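Local coordinates for protein lyase/mutase (Burkholderia cenocepacia, PDB 4LSB) that belongs to a TIM-barrel family of lyases and mutases and holds a bound magnesium ion, at residues D79-A82 and D83-A87; E143-A146 and A147-A151; T162-E166 and N167-G171. One frame throughout, in Å; residues are numbered along the deposited sequence.

Interaction 1: D79-A82 and D83-A87; sequences DHIA and DLVAA
Asp83 meets the turn before it through its own backbone and through two waters, one donating to each carboxylate oxygen, and so illustrates how an acidic side chain can be satisfied on a helix surface. Its N donates to Asp79 O at 3.0 Å, the ordinary i to i+4 bond, and that same carbonyl oxygen also accepts from the water that donates to Asp83 OD1. With CG beside the backbone N (chi1 -79°), the carboxylate lies back over the preceding turn, where the second water donates to Asp83 OD2 (water O to OD2 2.7 Å). This water is also hydrogen-bonded to His80 ND1 at 3.0 Å, at the edge of the imidazole and in its plane, so the ring and the carboxylate are joined without touching.

Apolar contacts accompany these bonds. Leu84 brings both methyls to the histidine, Leu84 CD1 lying 3.7 Å from His80 CE1, while Leu84 N bonds to His80 O. Val85 N reaches Ile81 O at 165°, nearly straight, and Ile81 CG2 meets Val85 CG2 at 4.1 Å. Ala86 N donates to Ala82 O at 3.1 Å, and Ala87 O accepts from Asn287 ND2.

In helix 74-88 of the barrel's outer layer, Ile81 and Val85 rest on strand 92-95, Leu84 touches Pro37, and the His80 ring meets Tyr61.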
ATOM      1  N   ASP B  79      11.675  -9.612   6.545  1.00 20.82           N
ATOM      2  CA  ASP B  79      11.708  -8.170   6.648  1.00 21.17           C
ATOM      3  C   ASP B  79      10.296  -7.591   6.836  1.00 20.83           C
ATOM      4  O   ASP B  79      10.109  -6.676   7.657  1.00 20.08           O
ATOM      5  CB  ASP B  79      12.377  -7.522   5.413  1.00 22.67           C
ATOM      6  CG  ASP B  79      13.883  -7.738   5.379  1.00 25.65           C
ATOM      7  OD1 ASP B  79      14.508  -7.930   6.440  1.00 25.88           O
ATOM      8  OD2 ASP B  79      14.447  -7.713   4.266  1.00 26.22           O
ATOM      9  N   HIS B  80       9.348  -8.129   6.067  1.00 19.48           N
ATOM     10  CA  HIS B  80       7.938  -7.673   6.062  1.00 19.87           C
ATOM     11  C   HIS B  80       7.316  -7.937   7.437  1.00 18.96           C
ATOM     12  O   HIS B  80       6.680  -7.062   8.040  1.00 19.63           O
ATOM     13  CB  HIS B  80       7.180  -8.383   4.931  1.00 20.50           C
ATOM     14  CG  HIS B  80       5.718  -8.019   4.809  1.00 20.56           C
ATOM     15  ND1 HIS B  80       5.276  -6.738   4.569  1.00 23.08           N
ATOM     16  CD2 HIS B  80       4.606  -8.794   4.847  1.00 20.25           C
ATOM     17  CE1 HIS B  80       3.955  -6.735   4.481  1.00 20.92           C
ATOM     18  NE2 HIS B  80       3.528  -7.975   4.626  1.00 19.76           N
ATOM     19  N   ILE B  81       7.534  -9.121   7.965  1.00 17.79           N
ATOM     20  CA  ILE B  81       7.044  -9.423   9.311  1.00 17.29           C
ATOM     21  C   ILE B  81       7.569  -8.399  10.298  1.00 17.76           C
ATOM     22  O   ILE B  81       6.799  -7.824  11.086  1.00 17.72           O
ATOM     23  CB  ILE B  81       7.485 -10.805   9.769  1.00 18.64           C
ATOM     24  CG1 ILE B  81       6.757 -11.873   8.979  1.00 19.20           C
ATOM     25  CG2 ILE B  81       7.219 -10.954  11.252  1.00 18.37           C
ATOM     26  CD1 ILE B  81       7.423 -13.240   9.123  1.00 20.34           C
ATOM     27  N   ALA B  82       8.885  -8.157  10.297  1.00 18.21           N
ATOM     28  CA  ALA B  82       9.455  -7.171  11.220  1.00 19.28           C
ATOM     29  C   ALA B  82       8.834  -5.758  11.048  1.00 18.68           C
ATOM     30  O   ALA B  82       8.671  -5.003  12.046  1.00 18.28           O
ATOM     31  CB  ALA B  82      10.985  -7.105  11.068  1.00 20.51           C
ATOM     32  N   ASP B  83       8.550  -5.397   9.812  1.00 20.24           N
ATOM     33  CA  ASP B  83       7.962  -4.079   9.531  1.00 21.36           C
ATOM     34  C   ASP B  83       6.585  -3.999  10.174  1.00 19.36           C
ATOM     35  O   ASP B  83       6.240  -2.987  10.713  1.00 18.12           O
ATOM     36  CB  ASP B  83       7.752  -3.826   8.024  1.00 23.08           C
ATOM     37  CG  ASP B  83       9.019  -3.423   7.299  1.00 26.97           C
ATOM     38  OD1 ASP B  83      10.028  -3.079   7.954  1.00 27.71           O
ATOM     39  OD2 ASP B  83       8.985  -3.495   6.048  1.00 32.37           O
ATOM     40  N   LEU B  84       5.778  -5.051  10.017  1.00 18.53           N
ATOM     41  CA  LEU B  84       4.418  -4.990  10.538  1.00 18.91           C
ATOM     42  C   LEU B  84       4.339  -5.127  12.105  1.00 17.07           C
ATOM     43  O   LEU B  84       3.452  -4.596  12.736  1.00 16.60           O
ATOM     44  CB  LEU B  84       3.520  -5.950   9.786  1.00 19.94           C
ATOM     45  CG  LEU B  84       2.879  -5.352   8.497  1.00 21.26           C
ATOM     46  CD1 LEU B  84       3.836  -4.666   7.536  1.00 22.00           C
ATOM     47  CD2 LEU B  84       2.084  -6.449   7.821  1.00 23.89           C
ATOM     48  N   VAL B  85       5.267  -5.870  12.687  1.00 16.34           N
ATOM     49  CA  VAL B  85       5.434  -5.955  14.129  1.00 17.43           C
ATOM     50  C   VAL B  85       5.730  -4.564  14.685  1.00 17.99           C
ATOM     51  O   VAL B  85       5.076  -4.144  15.638  1.00 18.03           O
ATOM     52  CB  VAL B  85       6.563  -6.918  14.506  1.00 17.28           C
ATOM     53  CG1 VAL B  85       6.960  -6.788  15.973  1.00 17.17           C
ATOM     54  CG2 VAL B  85       6.140  -8.353  14.189  1.00 16.41           C
ATOM     55  N   ALA B  86       6.692  -3.863  14.075  1.00 18.69           N
ATOM     56  CA  ALA B  86       7.094  -2.548  14.572  1.00 19.12           C
ATOM     57  C   ALA B  86       5.955  -1.558  14.434  1.00 19.30           C
ATOM     58  O   ALA B  86       5.714  -0.752  15.329  1.00 20.15           O
ATOM     59  CB  ALA B  86       8.328  -2.029  13.842  1.00 19.55           C
ATOM     60  N   ALA B  87       5.324  -1.564  13.283  1.00 18.63           N
ATOM     61  CA  ALA B  87       4.271  -0.569  12.988  1.00 20.13           C
ATOM     62  C   ALA B  87       2.965  -0.754  13.767  1.00 19.08           C
ATOM     63  O   ALA B  87       2.329   0.234  14.243  1.00 17.99           O
ATOM     64  CB  ALA B  87       3.951  -0.619  11.504  1.00 19.31           C
TER
HETATM   65  O   HOH W   1      12.261  -5.107   7.724  1.00 38.44           O
HETATM   66  O   HOH W   2       6.791  -4.189   4.566  1.00 27.40           O

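Interaction 2: E143-A146 and A147-A151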
ATOM      1  N   GLU B 143       5.167 -34.872   9.141  1.00 29.19           N
ATOM      2  CA  GLU B 143       6.564 -34.704   9.597  1.00 30.29           C
ATOM      3  C   GLU B 143       6.991 -33.243   9.563  1.00 28.30           C
ATOM      4  O   GLU B 143       7.700 -32.732  10.479  1.00 25.47           O
ATOM      5  CB  GLU B 143       7.528 -35.482   8.709  1.00 35.88           C
ATOM      6  CG  GLU B 143       8.230 -36.627   9.379  1.00 39.86           C
ATOM      7  CD  GLU B 143       9.378 -37.159   8.508  1.00 44.65           C
ATOM      8  OE1 GLU B 143      10.465 -37.438   9.077  1.00 48.41           O
ATOM      9  OE2 GLU B 143       9.197 -37.264   7.265  1.00 43.86           O
ATOM     10  N   ARG B 144       6.565 -32.581   8.488  1.00 26.36           N
ATOM     11  CA  ARG B 144       6.768 -31.131   8.350  1.00 27.33           C
ATOM     12  C   ARG B 144       6.170 -30.345   9.524  1.00 25.12           C
ATOM     13  O   ARG B 144       6.844 -29.514  10.132  1.00 23.75           O
ATOM     14  CB  ARG B 144       6.201 -30.612   7.025  1.00 27.55           C
ATOM     15  CG  ARG B 144       7.058 -30.943   5.802  1.00 28.04           C
ATOM     16  CD  ARG B 144       6.221 -30.849   4.542  1.00 29.03           C
ATOM     17  NE  ARG B 144       5.510 -29.569   4.456  1.00 28.11           N
ATOM     18  CZ  ARG B 144       6.052 -28.435   4.030  1.00 28.94           C
ATOM     19  NH1 ARG B 144       7.339 -28.384   3.619  1.00 29.30           N
ATOM     20  NH2 ARG B 144       5.317 -27.356   3.971  1.00 26.94           N
ATOM     21  N   ILE B 145       4.895 -30.559   9.818  1.00 25.22           N
ATOM     22  CA  ILE B 145       4.255 -29.841  10.948  1.00 24.32           C
ATOM     23  C   ILE B 145       4.920 -30.215  12.284  1.00 22.85           C
ATOM     24  O   ILE B 145       5.124 -29.379  13.153  1.00 21.49           O
ATOM     25  CB  ILE B 145       2.736 -30.117  11.007  1.00 24.24           C
ATOM     26  CG1 ILE B 145       2.049 -29.493   9.801  1.00 24.58           C
ATOM     27  CG2 ILE B 145       2.119 -29.596  12.313  1.00 25.33           C
ATOM     28  CD1 ILE B 145       2.209 -27.994   9.650  1.00 24.74           C
ATOM     29  N   ALA B 146       5.315 -31.467  12.429  1.00 23.31           N
ATOM     30  CA  ALA B 146       6.000 -31.892  13.643  1.00 22.20           C
ATOM     31  C   ALA B 146       7.320 -31.104  13.898  1.00 21.11           C
ATOM     32  O   ALA B 146       7.662 -30.742  15.030  1.00 19.73           O
ATOM     33  CB  ALA B 146       6.285 -33.373  13.572  1.00 23.13           C
ATOM     34  N   ALA B 147       8.028 -30.814  12.833  1.00 20.43           N
ATOM     35  CA  ALA B 147       9.264 -30.047  12.899  1.00 21.32           C
ATOM     36  C   ALA B 147       8.951 -28.597  13.230  1.00 20.32           C
ATOM     37  O   ALA B 147       9.706 -27.945  13.958  1.00 19.92           O
ATOM     38  CB  ALA B 147      10.026 -30.148  11.560  1.00 22.22           C
ATOM     39  N   ALA B 148       7.845 -28.087  12.686  1.00 20.61           N
ATOM     40  CA  ALA B 148       7.439 -26.706  12.976  1.00 20.32           C
ATOM     41  C   ALA B 148       7.051 -26.590  14.455  1.00 19.98           C
ATOM     42  O   ALA B 148       7.399 -25.627  15.100  1.00 19.21           O
ATOM     43  CB  ALA B 148       6.289 -26.235  12.090  1.00 19.77           C
ATOM     44  N   VAL B 149       6.353 -27.594  14.970  1.00 20.92           N
ATOM     45  CA  VAL B 149       5.943 -27.608  16.359  1.00 21.10           C
ATOM     46  C   VAL B 149       7.145 -27.657  17.286  1.00 21.60           C
ATOM     47  O   VAL B 149       7.199 -26.965  18.310  1.00 21.74           O
ATOM     48  CB  VAL B 149       5.003 -28.824  16.597  1.00 22.09           C
ATOM     49  CG1 VAL B 149       4.913 -29.189  18.094  1.00 22.89           C
ATOM     50  CG2 VAL B 149       3.634 -28.534  16.003  1.00 22.38           C
ATOM     51  N   ASP B 150       8.121 -28.500  16.963  1.00 23.44           N
ATOM     52  CA  ASP B 150       9.312 -28.593  17.801  1.00 23.01           C
ATOM     53  C   ASP B 150      10.070 -27.275  17.862  1.00 21.74           C
ATOM     54  O   ASP B 150      10.543 -26.878  18.933  1.00 21.88           O
ATOM     55  CB  ASP B 150      10.272 -29.681  17.330  1.00 25.20           C
ATOM     56  CG  ASP B 150       9.734 -31.069  17.549  1.00 29.80           C
ATOM     57  OD1 ASP B 150       8.858 -31.269  18.430  1.00 33.55           O
ATOM     58  OD2 ASP B 150      10.192 -31.966  16.815  1.00 30.77           O
ATOM     59  N   ALA B 151      10.200 -26.592  16.729  1.00 21.16           N
ATOM     60  CA  ALA B 151      10.786 -25.272  16.733  1.00 19.71           C
ATOM     61  C   ALA B 151       9.961 -24.312  17.584  1.00 19.29           C
ATOM     62  O   ALA B 151      10.506 -23.515  18.325  1.00 19.01           O
ATOM     63  CB  ALA B 151      10.880 -24.732  15.323  1.00 19.27           C
TER
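Val149 sits one turn after Ile145 and packs back onto it, a compact case of i to i+4 contact along a helix. From its CB, 3.5 Å from Ile145 O and 3.6 Å from Ala146 O, the side chain divides. Val149 CG2, placed beside the backbone N, lies 3.3 Å from Ile145 O and then meets Ile145 CG2 at 4.1 Å, methyl against methyl. The other branch, CG1, stands anti to the backbone N (chi1 161°), and the side chain as a whole lies on Leu161. The same carbonyl oxygen is engaged by the backbone as well: Val149 N donates to Ile145 O at 2.8 Å, with an angle of 159°.

Helix 138-153, to which both residues belong, is the crossover helix of a beta-alpha-beta unit, the repeating element of a TIM barrel, and links the parallel strands 121-125 and 160-164 in sequence. Its apolar side faces those strands: Ile145 reaches Ile124 and Ala163, and Ala148 shares Leu161. The small Ala148 also fits against Val107 and Ile111 of helix 104-116.

Arg144 leaves the same turn in another direction. Its NH2 hydrogen-bonds to Asn98 O and Glu125 O, its NH1 to Gly101 O and Asp102 O, and the guanidinium makes a cation-pi contact with Tyr136. On the solvent side, Asp150 N bonds to Ala146 O at 3.0 Å; Asp150 CG is 3.3 Å from Ala146 O, mere proximity, since that oxygen and Asp150 OD2 are both acceptors.

Interaction 3: T162-E166 and N167-G171; sequences TARCE and NYLHG
Glu166 and His170 meet where the chain turns after a barrel strand, and their orientation shows how one carbonyl can organise a loop. The imidazole is set edge-on to Glu166 O: His170 ND1 donates to it at 3.2 Å with an angle of 174°, the acceptor lying in the ring plane. Leu169 N reaches Glu166 O at 2.9 Å from the opposite face of the carbonyl plane, so two donors grip it from above and below. With CG beside its backbone N (chi1 -65°), the histidine side chain turns back toward the strand end.

The glutamate chain, bent at chi2 (-66°), folds back to present its carboxylate to Arg164. The guanidinium approaches side-on with two nitrogens. Arg164 NE meets Glu166 OE2 at 2.7 Å, with that oxygen in the guanidinium plane but the nitrogen above the carboxylate plane, whereas Arg164 NH2 meets Glu166 OE1 at 2.8 Å, on the syn side but tilted out of the carboxylate plane. The two flat groups are therefore not coplanar, though the paired bonds probably fix the rotation of both. Leu169 CD1 comes 3.4 Å from Glu166 OE1, crossing the glutamate obliquely. Elsewhere in the turn, Cys165 SG lies 3.6 Å from Asn167 ND2, an amide nitrogen bonded onward to Thr178 and Asp177. A water links Cys165 O to Tyr168 N.

Strand 160-164, which carries Arg164, pairs with strands 121-125 and 192-194. The loop follows its C-terminal end, where TIM barrels carry their active sites, and leads on to helix 175-187, against which Tyr168 packs.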
ATOM      1  N   THR B 162      -0.265 -22.280  13.259  1.00 15.19           N
ATOM      2  CA  THR B 162      -1.419 -22.633  12.427  1.00 15.62           C
ATOM      3  C   THR B 162      -0.950 -23.610  11.344  1.00 16.67           C
ATOM      4  O   THR B 162      -0.048 -23.300  10.576  1.00 15.81           O
ATOM      5  CB  THR B 162      -2.066 -21.389  11.799  1.00 15.83           C
ATOM      6  OG1 THR B 162      -2.495 -20.483  12.802  1.00 14.98           O
ATOM      7  CG2 THR B 162      -3.278 -21.780  10.973  1.00 16.10           C
ATOM      8  N   ALA B 163      -1.569 -24.795  11.289  1.00 17.54           N
ATOM      9  CA  ALA B 163      -1.306 -25.752  10.261  1.00 17.74           C
ATOM     10  C   ALA B 163      -2.419 -25.629   9.214  1.00 19.01           C
ATOM     11  O   ALA B 163      -3.614 -25.647   9.567  1.00 19.30           O
ATOM     12  CB  ALA B 163      -1.286 -27.163  10.844  1.00 18.47           C
ATOM     13  N   ARG B 164      -2.008 -25.386   7.972  1.00 19.24           N
ATOM     14  CA  ARG B 164      -2.917 -25.255   6.822  1.00 19.15           C
ATOM     15  C   ARG B 164      -2.979 -26.494   5.930  1.00 21.10           C
ATOM     16  O   ARG B 164      -1.963 -27.108   5.561  1.00 20.88           O
ATOM     17  CB  ARG B 164      -2.517 -24.047   5.966  1.00 19.65           C
ATOM     18  CG  ARG B 164      -3.025 -22.715   6.507  1.00 19.11           C
ATOM     19  CD  ARG B 164      -2.541 -21.481   5.771  1.00 19.96           C
ATOM     20  NE  ARG B 164      -2.926 -21.495   4.367  1.00 20.57           N
ATOM     21  CZ  ARG B 164      -2.921 -20.437   3.584  1.00 21.23           C
ATOM     22  NH1 ARG B 164      -2.598 -19.238   4.034  1.00 21.88           N
ATOM     23  NH2 ARG B 164      -3.258 -20.579   2.328  1.00 21.75           N
ATOM     24  N   CYS B 165      -4.192 -26.850   5.565  1.00 20.53           N
ATOM     25  CA  CYS B 165      -4.438 -27.866   4.541  1.00 22.17           C
ATOM     26  C   CYS B 165      -5.048 -27.180   3.318  1.00 23.00           C
ATOM     27  O   CYS B 165      -6.122 -26.540   3.397  1.00 20.92           O
ATOM     28  CB  CYS B 165      -5.331 -28.989   5.040  1.00 22.88           C
ATOM     29  SG  CYS B 165      -5.762 -30.108   3.687  1.00 25.17           S
ATOM     30  N   GLU B 166      -4.353 -27.300   2.192  1.00 22.79           N
ATOM     31  CA  GLU B 166      -4.658 -26.485   1.040  1.00 23.97           C
ATOM     32  C   GLU B 166      -5.525 -27.189  -0.007  1.00 23.83           C
ATOM     33  O   GLU B 166      -5.707 -26.670  -1.095  1.00 23.89           O
ATOM     34  CB  GLU B 166      -3.364 -25.989   0.405  1.00 24.34           C
ATOM     35  CG  GLU B 166      -2.489 -25.227   1.355  1.00 25.02           C
ATOM     36  CD  GLU B 166      -3.109 -23.918   1.811  1.00 25.92           C
ATOM     37  OE1 GLU B 166      -3.241 -23.007   0.965  1.00 29.02           O
ATOM     38  OE2 GLU B 166      -3.453 -23.781   3.008  1.00 25.08           O
ATOM     39  N   ASN B 167      -6.033 -28.356   0.351  1.00 24.04           N
ATOM     40  CA  ASN B 167      -6.823 -29.203  -0.539  1.00 26.80           C
ATOM     41  C   ASN B 167      -7.815 -28.469  -1.403  1.00 27.48           C
ATOM     42  O   ASN B 167      -7.832 -28.658  -2.637  1.00 28.06           O
ATOM     43  CB  ASN B 167      -7.569 -30.244   0.259  1.00 26.18           C
ATOM     44  CG  ASN B 167      -6.777 -31.514   0.464  1.00 25.31           C
ATOM     45  OD1 ASN B 167      -5.729 -31.716  -0.139  1.00 25.46           O
ATOM     46  ND2 ASN B 167      -7.280 -32.374   1.315  1.00 24.08           N
ATOM     47  N   TYR B 168      -8.631 -27.626  -0.768  1.00 27.12           N
ATOM     48  CA  TYR B 168      -9.728 -26.963  -1.465  1.00 28.12           C
ATOM     49  C   TYR B 168      -9.258 -25.888  -2.418  1.00 28.64           C
ATOM     50  O   TYR B 168     -10.048 -25.443  -3.251  1.00 32.10           O
ATOM     51  CB  TYR B 168     -10.745 -26.358  -0.470  1.00 27.48           C
ATOM     52  CG  TYR B 168     -11.763 -27.347   0.069  1.00 27.03           C
ATOM     53  CD1 TYR B 168     -11.377 -28.450   0.846  1.00 26.30           C
ATOM     54  CD2 TYR B 168     -13.121 -27.171  -0.182  1.00 27.66           C
ATOM     55  CE1 TYR B 168     -12.309 -29.340   1.342  1.00 26.59           C
ATOM     56  CE2 TYR B 168     -14.066 -28.053   0.309  1.00 27.63           C
ATOM     57  CZ  TYR B 168     -13.677 -29.126   1.062  1.00 27.49           C
ATOM     58  OH  TYR B 168     -14.625 -29.971   1.524  1.00 28.25           O
ATOM     59  N   LEU B 169      -8.010 -25.432  -2.286  1.00 27.59           N
ATOM     60  CA  LEU B 169      -7.462 -24.482  -3.253  1.00 27.96           C
ATOM     61  C   LEU B 169      -6.809 -25.171  -4.478  1.00 30.48           C
ATOM     62  O   LEU B 169      -6.423 -24.478  -5.430  1.00 31.79           O
ATOM     63  CB  LEU B 169      -6.473 -23.516  -2.614  1.00 25.57           C
ATOM     64  CG  LEU B 169      -6.918 -22.753  -1.350  1.00 25.49           C
ATOM     65  CD1 LEU B 169      -5.784 -21.833  -0.919  1.00 25.02           C
ATOM     66  CD2 LEU B 169      -8.192 -21.940  -1.544  1.00 27.22           C
ATOM     67  N   HIS B 170      -6.699 -26.491  -4.479  1.00 29.81           N
ATOM     68  CA  HIS B 170      -6.038 -27.203  -5.576  1.00 33.49           C
ATOM     69  C   HIS B 170      -6.915 -28.340  -6.150  1.00 33.96           C
ATOM     70  O   HIS B 170      -6.459 -29.459  -6.401  1.00 37.58           O
ATOM     71  CB  HIS B 170      -4.664 -27.727  -5.109  1.00 35.06           C
ATOM     72  CG  HIS B 170      -3.696 -26.641  -4.762  1.00 37.36           C
ATOM     73  ND1 HIS B 170      -3.669 -26.038  -3.522  1.00 38.24           N
ATOM     74  CD2 HIS B 170      -2.756 -26.010  -5.508  1.00 39.77           C
ATOM     75  CE1 HIS B 170      -2.746 -25.090  -3.515  1.00 40.71           C
ATOM     76  NE2 HIS B 170      -2.178 -25.053  -4.707  1.00 42.86           N
ATOM     77  N   GLY B 171      -8.194 -28.064  -6.305  1.00 36.18           N
ATOM     78  CA  GLY B 171      -9.127 -29.033  -6.872  1.00 38.09           C
ATOM     79  C   GLY B 171      -9.496 -30.294  -6.114  1.00 39.04           C
ATOM     80  O   GLY B 171     -10.299 -31.086  -6.619  1.00 42.49           O
TER
HETATM   81  O   HOH W   3      -8.359 -26.442   1.896  1.00 22.98           O

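Overall arrangement
All three contacts are partly buried. Interactions 1 and 2 are i to i+4 contacts within single helices of the barrel's outer layer, each with an apolar side turned to the strands, but interaction 1 satisfies its carboxylate through water bridges, whereas in interaction 2 a buried Arg144 bonds directly to backbone oxygens. Interaction 3 follows a strand into its loop, relies on ion pairing and a shared carbonyl, and brings the Arg164 side chain to about 6 Å from the bound magnesium ion, against about 11 Å for His80 and Arg144. Interactions 2 and 3 touch, Ile145 CD1 lying 3.8 Å from Ala163 CB. Interaction 1 stands apart, its centre about 26 Å from that of interaction 3, across the chain's centre.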